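Local structure of tricorn protease (Thermoplasma acidophilum, 1K32) at residues 16-21 against 705-710; 337-342 against 357-362. The protein cleaves peptides as a serine protease, probably breaking down fragments released by the proteasome, and assembles as a hexamer of chains carrying beta-propellers. One frame throughout, in Å; residues are numbered along the deposited sequence.

Interaction 1 (16-21 against 705-710); sequences LLLNPD and LSNVIV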
loop_
_atom_site.group_PDB
_atom_site.type_symbol
_atom_site.label_atom_id
_atom_site.label_comp_id
_atom_site.label_asym_id
_atom_site.label_seq_id
_atom_site.Cartn_x
_atom_site.Cartn_y
_atom_site.Cartn_z
ATOM N N LEU A 16 -28.963 48.009 38.758
ATOM C CA LEU A 16 -27.724 48.566 39.273
ATOM C C LEU A 16 -27.412 49.741 38.330
ATOM O O LEU A 16 -27.153 49.537 37.147
ATOM C CB LEU A 16 -26.604 47.521 39.209
ATOM C CG LEU A 16 -25.258 47.873 39.848
ATOM C CD1 LEU A 16 -25.366 47.770 41.369
ATOM C CD2 LEU A 16 -24.181 46.919 39.331
ATOM N N LEU A 17 -27.452 50.965 38.844
ATOM C CA LEU A 17 -27.197 52.138 38.010
ATOM C C LEU A 17 -25.763 52.614 38.209
ATOM O O LEU A 17 -25.281 52.669 39.339
ATOM C CB LEU A 17 -28.187 53.251 38.366
ATOM C CG LEU A 17 -29.668 52.843 38.403
ATOM C CD1 LEU A 17 -30.522 54.089 38.555
ATOM C CD2 LEU A 17 -30.056 52.087 37.120
ATOM N N LEU A 18 -25.086 52.978 37.122
ATOM C CA LEU A 18 -23.697 53.403 37.243
ATOM C C LEU A 18 -23.226 54.495 36.293
ATOM O O LEU A 18 -23.919 54.886 35.351
ATOM C CB LEU A 18 -22.780 52.191 37.028
ATOM C CG LEU A 18 -23.232 50.840 37.570
ATOM C CD1 LEU A 18 -23.160 49.816 36.448
ATOM C CD2 LEU A 18 -22.370 50.431 38.747
ATOM N N ASN A 19 -22.020 54.970 36.580
ATOM C CA ASN A 19 -21.305 55.957 35.778
ATOM C C ASN A 19 -22.173 56.994 35.074
ATOM O O ASN A 19 -22.418 56.914 33.882
ATOM C CB ASN A 19 -20.430 55.196 34.778
ATOM C CG ASN A 19 -19.488 54.204 35.476
ATOM O OD1 ASN A 19 -18.871 53.349 34.844
ATOM N ND2 ASN A 19 -19.373 54.333 36.789
ATOM N N PRO A 20 -22.615 58.008 35.815
ATOM C CA PRO A 20 -23.464 59.041 35.235
ATOM C C PRO A 20 -22.727 60.315 34.837
ATOM O O PRO A 20 -21.591 60.542 35.230
ATOM C CB PRO A 20 -24.434 59.303 36.366
ATOM C CG PRO A 20 -23.460 59.351 37.547
ATOM C CD PRO A 20 -22.550 58.155 37.284
ATOM N N ASP A 21 -23.410 61.144 34.061
ATOM C CA ASP A 21 -22.893 62.439 33.641
ATOM C C ASP A 21 -24.144 63.300 33.743
ATOM O O ASP A 21 -25.254 62.778 33.786
ATOM C CB ASP A 21 -22.376 62.415 32.200
ATOM C CG ASP A 21 -21.612 63.700 31.824
ATOM O OD1 ASP A 21 -21.183 63.826 30.652
ATOM O OD2 ASP A 21 -21.435 64.582 32.698
ATOM N N LEU A 705 -22.378 42.322 37.543
ATOM C CA LEU A 705 -21.819 41.433 38.554
ATOM C C LEU A 705 -20.367 41.780 38.852
ATOM O O LEU A 705 -19.939 41.726 40.002
ATOM C CB LEU A 705 -21.909 39.971 38.098
ATOM C CG LEU A 705 -22.077 38.886 39.184
ATOM C CD1 LEU A 705 -21.483 37.579 38.687
ATOM C CD2 LEU A 705 -21.414 39.290 40.473
ATOM N N SER A 706 -19.612 42.127 37.809
ATOM C CA SER A 706 -18.210 42.493 37.966
ATOM C C SER A 706 -18.059 43.718 38.856
ATOM O O SER A 706 -17.203 43.755 39.739
ATOM C CB SER A 706 -17.588 42.783 36.595
ATOM O OG SER A 706 -16.336 43.421 36.732
ATOM N N ASN A 707 -18.885 44.729 38.622
ATOM C CA ASN A 707 -18.813 45.936 39.426
ATOM C C ASN A 707 -18.967 45.601 40.907
ATOM O O ASN A 707 -18.279 46.171 41.757
ATOM C CB ASN A 707 -19.908 46.928 39.007
ATOM C CG ASN A 707 -19.563 47.673 37.720
ATOM O OD1 ASN A 707 -19.665 47.135 36.600
ATOM N ND2 ASN A 707 -19.147 48.914 37.876
ATOM N N VAL A 708 -19.874 44.681 41.208
ATOM C CA VAL A 708 -20.119 44.288 42.587
ATOM C C VAL A 708 -18.962 43.468 43.132
ATOM O O VAL A 708 -18.437 43.776 44.200
ATOM C CB VAL A 708 -21.437 43.476 42.710
ATOM C CG1 VAL A 708 -21.660 43.019 44.161
ATOM C CG2 VAL A 708 -22.627 44.345 42.212
ATOM N N ILE A 709 -18.549 42.443 42.392
ATOM C CA ILE A 709 -17.452 41.586 42.844
ATOM C C ILE A 709 -16.150 42.347 43.070
ATOM O O ILE A 709 -15.456 42.129 44.064
ATOM C CB ILE A 709 -17.182 40.435 41.845
ATOM C CG1 ILE A 709 -18.268 39.367 41.995
ATOM C CG2 ILE A 709 -15.794 39.831 42.086
ATOM C CD1 ILE A 709 -18.103 38.182 41.098
ATOM N N VAL A 710 -15.823 43.235 42.136
ATOM C CA VAL A 710 -14.597 44.000 42.230
ATOM C C VAL A 710 -14.581 44.903 43.454
ATOM O O VAL A 710 -13.546 45.026 44.092
ATOM C CB VAL A 710 -14.376 44.854 40.950
ATOM C CG1 VAL A 710 -13.200 45.795 41.149
ATOM C CG2 VAL A 710 -14.120 43.934 39.761
#
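Leu16 and Leu18 confront helix 702-714 at Asn707 and Val708 with no backbone hydrogen bond between the segments, the CA atoms of Leu18 and Asn707 lying 9.2 Å apart, a spacing that side chains must bridge. Leu16 does so with CG turned opposite its own backbone N (chi1 -174°), which carries CD2 towards the helix. There CD2 lies 4.2 Å from CG2 of Val708 and 4.3 Å from CB of Asn707, so one methyl meets two successive helix residues. Leu18 and Asn707 extend from opposite directions, CD2 of Leu18 coming to 4.1 Å from CG of Asn707. Leucine suits both places because its longer side chain carries a methyl to the helix, while beta-branched valine holds its methyl close to the helix backbone; partly exposed Asn707 offers CB and CG. The contact is thus van der Waals in kind and modest in extent. Leu17 turns away from the helix and packs on Phe29 and Cys31 of strand 26-31, while the backbone of Leu18 pairs with Val30. Asn19 and Pro20 rest on strands 249-254 and 259-263, where the first blade of the N-terminal propeller meets the last, and on the helix side Val708 is backed by Cys699.

Interaction 2 (337-342 against 357-362); sequences RIRYVR and EGDFLG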
loop_
_atom_site.group_PDB
_atom_site.type_symbol
_atom_site.label_atom_id
_atom_site.label_comp_id
_atom_site.label_asym_id
_atom_site.label_seq_id
_atom_site.Cartn_x
_atom_site.Cartn_y
_atom_site.Cartn_z
ATOM N N ARG A 337 -22.456 23.885 40.674
ATOM C CA ARG A 337 -21.056 23.586 40.893
ATOM C C ARG A 337 -20.612 22.173 41.179
ATOM O O ARG A 337 -20.138 21.831 42.262
ATOM C CB ARG A 337 -20.416 24.576 41.866
ATOM C CG ARG A 337 -19.470 25.544 41.118
ATOM C CD ARG A 337 -18.121 24.889 40.868
ATOM N NE ARG A 337 -17.488 25.157 39.574
ATOM C CZ ARG A 337 -16.649 26.160 39.319
ATOM N NH1 ARG A 337 -16.123 26.283 38.102
ATOM N NH2 ARG A 337 -16.339 27.046 40.264
ATOM N N ILE A 338 -20.781 21.350 40.154
ATOM C CA ILE A 338 -20.297 19.995 40.186
ATOM C C ILE A 338 -18.880 20.326 39.707
ATOM O O ILE A 338 -18.708 20.946 38.655
ATOM C CB ILE A 338 -21.045 19.110 39.160
ATOM C CG1 ILE A 338 -22.458 18.804 39.680
ATOM C CG2 ILE A 338 -20.276 17.831 38.898
ATOM C CD1 ILE A 338 -23.254 17.842 38.798
ATOM N N ARG A 339 -17.871 19.968 40.491
ATOM C CA ARG A 339 -16.495 20.277 40.127
ATOM C C ARG A 339 -15.791 19.174 39.344
ATOM O O ARG A 339 -15.027 19.460 38.424
ATOM C CB ARG A 339 -15.673 20.605 41.382
ATOM C CG ARG A 339 -16.120 21.856 42.136
ATOM C CD ARG A 339 -15.154 22.179 43.275
ATOM N NE ARG A 339 -15.638 23.261 44.131
ATOM C CZ ARG A 339 -15.789 24.526 43.748
ATOM N NH1 ARG A 339 -16.241 25.427 44.616
ATOM N NH2 ARG A 339 -15.487 24.897 42.506
ATOM N N TYR A 340 -16.020 17.922 39.729
ATOM C CA TYR A 340 -15.399 16.789 39.044
ATOM C C TYR A 340 -16.386 15.636 38.948
ATOM O O TYR A 340 -17.336 15.541 39.733
ATOM C CB TYR A 340 -14.136 16.304 39.779
ATOM C CG TYR A 340 -13.137 17.394 40.103
ATOM C CD1 TYR A 340 -13.173 18.046 41.334
ATOM C CD2 TYR A 340 -12.184 17.804 39.165
ATOM C CE1 TYR A 340 -12.290 19.076 41.626
ATOM C CE2 TYR A 340 -11.301 18.837 39.450
ATOM C CZ TYR A 340 -11.362 19.465 40.682
ATOM O OH TYR A 340 -10.500 20.482 40.985
ATOM N N VAL A 341 -16.149 14.768 37.968
ATOM C CA VAL A 341 -16.976 13.597 37.715
ATOM C C VAL A 341 -16.042 12.478 37.247
ATOM O O VAL A 341 -15.193 12.678 36.379
ATOM C CB VAL A 341 -18.046 13.890 36.633
ATOM C CG1 VAL A 341 -18.896 12.657 36.386
ATOM C CG2 VAL A 341 -18.936 15.037 37.077
ATOM N N ARG A 342 -16.207 11.298 37.834
ATOM C CA ARG A 342 -15.362 10.161 37.512
ATOM C C ARG A 342 -16.167 8.867 37.480
ATOM O O ARG A 342 -17.145 8.713 38.210
ATOM C CB ARG A 342 -14.262 10.051 38.570
ATOM C CG ARG A 342 -12.880 9.749 38.035
ATOM C CD ARG A 342 -12.360 10.875 37.148
ATOM N NE ARG A 342 -11.855 12.027 37.894
ATOM C CZ ARG A 342 -11.654 13.225 37.348
ATOM N NH1 ARG A 342 -11.187 14.233 38.076
ATOM N NH2 ARG A 342 -11.937 13.418 36.064
ATOM N N GLU A 357 -20.294 26.145 51.580
ATOM C CA GLU A 357 -19.682 25.528 52.763
ATOM C C GLU A 357 -18.424 24.713 52.469
ATOM O O GLU A 357 -17.607 24.502 53.347
ATOM C CB GLU A 357 -20.696 24.636 53.490
ATOM C CG GLU A 357 -21.922 25.386 53.983
ATOM C CD GLU A 357 -21.562 26.517 54.923
ATOM O OE1 GLU A 357 -22.437 27.362 55.215
ATOM O OE2 GLU A 357 -20.400 26.563 55.380
ATOM N N GLY A 358 -18.275 24.254 51.232
ATOM C CA GLY A 358 -17.102 23.469 50.887
ATOM C C GLY A 358 -17.423 22.454 49.817
ATOM O O GLY A 358 -18.440 22.573 49.147
ATOM N N ASP A 359 -16.577 21.443 49.658
ATOM C CA ASP A 359 -16.801 20.439 48.623
ATOM C C ASP A 359 -17.241 19.121 49.232
ATOM O O ASP A 359 -16.772 18.734 50.305
ATOM C CB ASP A 359 -15.528 20.252 47.793
ATOM C CG ASP A 359 -15.249 21.435 46.854
ATOM O OD1 ASP A 359 -14.080 21.605 46.460
ATOM O OD2 ASP A 359 -16.187 22.184 46.502
ATOM N N PHE A 360 -18.151 18.438 48.546
ATOM C CA PHE A 360 -18.681 17.170 49.033
ATOM C C PHE A 360 -18.654 16.106 47.946
ATOM O O PHE A 360 -18.620 16.421 46.761
ATOM C CB PHE A 360 -20.126 17.363 49.535
ATOM C CG PHE A 360 -20.264 18.427 50.590
ATOM C CD1 PHE A 360 -20.305 19.780 50.237
ATOM C CD2 PHE A 360 -20.312 18.087 51.943
ATOM C CE1 PHE A 360 -20.388 20.779 51.214
ATOM C CE2 PHE A 360 -20.397 19.077 52.928
ATOM C CZ PHE A 360 -20.434 20.425 52.561
ATOM N N LEU A 361 -18.661 14.842 48.357
ATOM C CA LEU A 361 -18.662 13.728 47.420
ATOM C C LEU A 361 -20.089 13.225 47.222
ATOM O O LEU A 361 -20.914 13.223 48.146
ATOM C CB LEU A 361 -17.774 12.589 47.937
ATOM C CG LEU A 361 -17.414 11.377 47.062
ATOM C CD1 LEU A 361 -18.622 10.477 46.868
ATOM C CD2 LEU A 361 -16.870 11.848 45.730
ATOM N N GLY A 362 -20.375 12.809 45.998
ATOM C CA GLY A 362 -21.689 12.297 45.677
ATOM C C GLY A 362 -21.553 11.185 44.662
ATOM O O GLY A 362 -20.496 11.009 44.058
#
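Arg339 reaches Asp359 because its first torsion (chi1 -64°) sets CG opposite the carbonyl carbon and the chain then stays extended from CG to NE, while Asp359 CG is likewise turned opposite its own carbonyl carbon. The two side chains cross at about a right angle, and NE of Arg339 donates to OD2 of Asp359 at 2.7 Å. This bond is fairly straight, with an N-H...O angle of 163°. OD2 lies at the guanidinium edge, in its plane, and is met on its syn side, though somewhat out of the carboxylate plane. With the two planes 59° apart, this is a one-bond salt bridge rather than a paired, two-bond one. It spans strands 338-343 and 358-365, which are not neighbours: strand 348-355 runs between them, and Asp359 packs on its Ile352. Arginine suits the site through its length and its several N-H groups, since NH1 also forms a salt bridge with Glu666. A methionine in place of Arg339 would probably leave OD2 of Asp359 without its cationic mate and Glu666 short of one partner. OD1 of Asp359 is held by Arg972 and by the backbone N of Val381. The buried carboxylate, gripped through both oxygens by two arginines and a backbone N-H, is therefore likely to stay ionised, and the alternating charges link this propeller blade to Glu666 and Arg972 elsewhere in the chain.

From the N terminus, the chain enters the first propeller blade at 16-21, and this segment waits 683 residues for its partner, the helix 702-714 of the C1 region. Between them the chain builds the remaining blades of a six-bladed propeller and then a seven-bladed one. Interaction 2 lies in the second blade of the latter and closes only a short loop, the 14 residues that include strand 348-355. It is nested within interaction 1, and the two do not cross. Their centres are 32 Å apart and they do not touch. Interaction 1 brings the six-bladed propeller to C1, while interaction 2 meets helix 656-674 of the same region through Glu666.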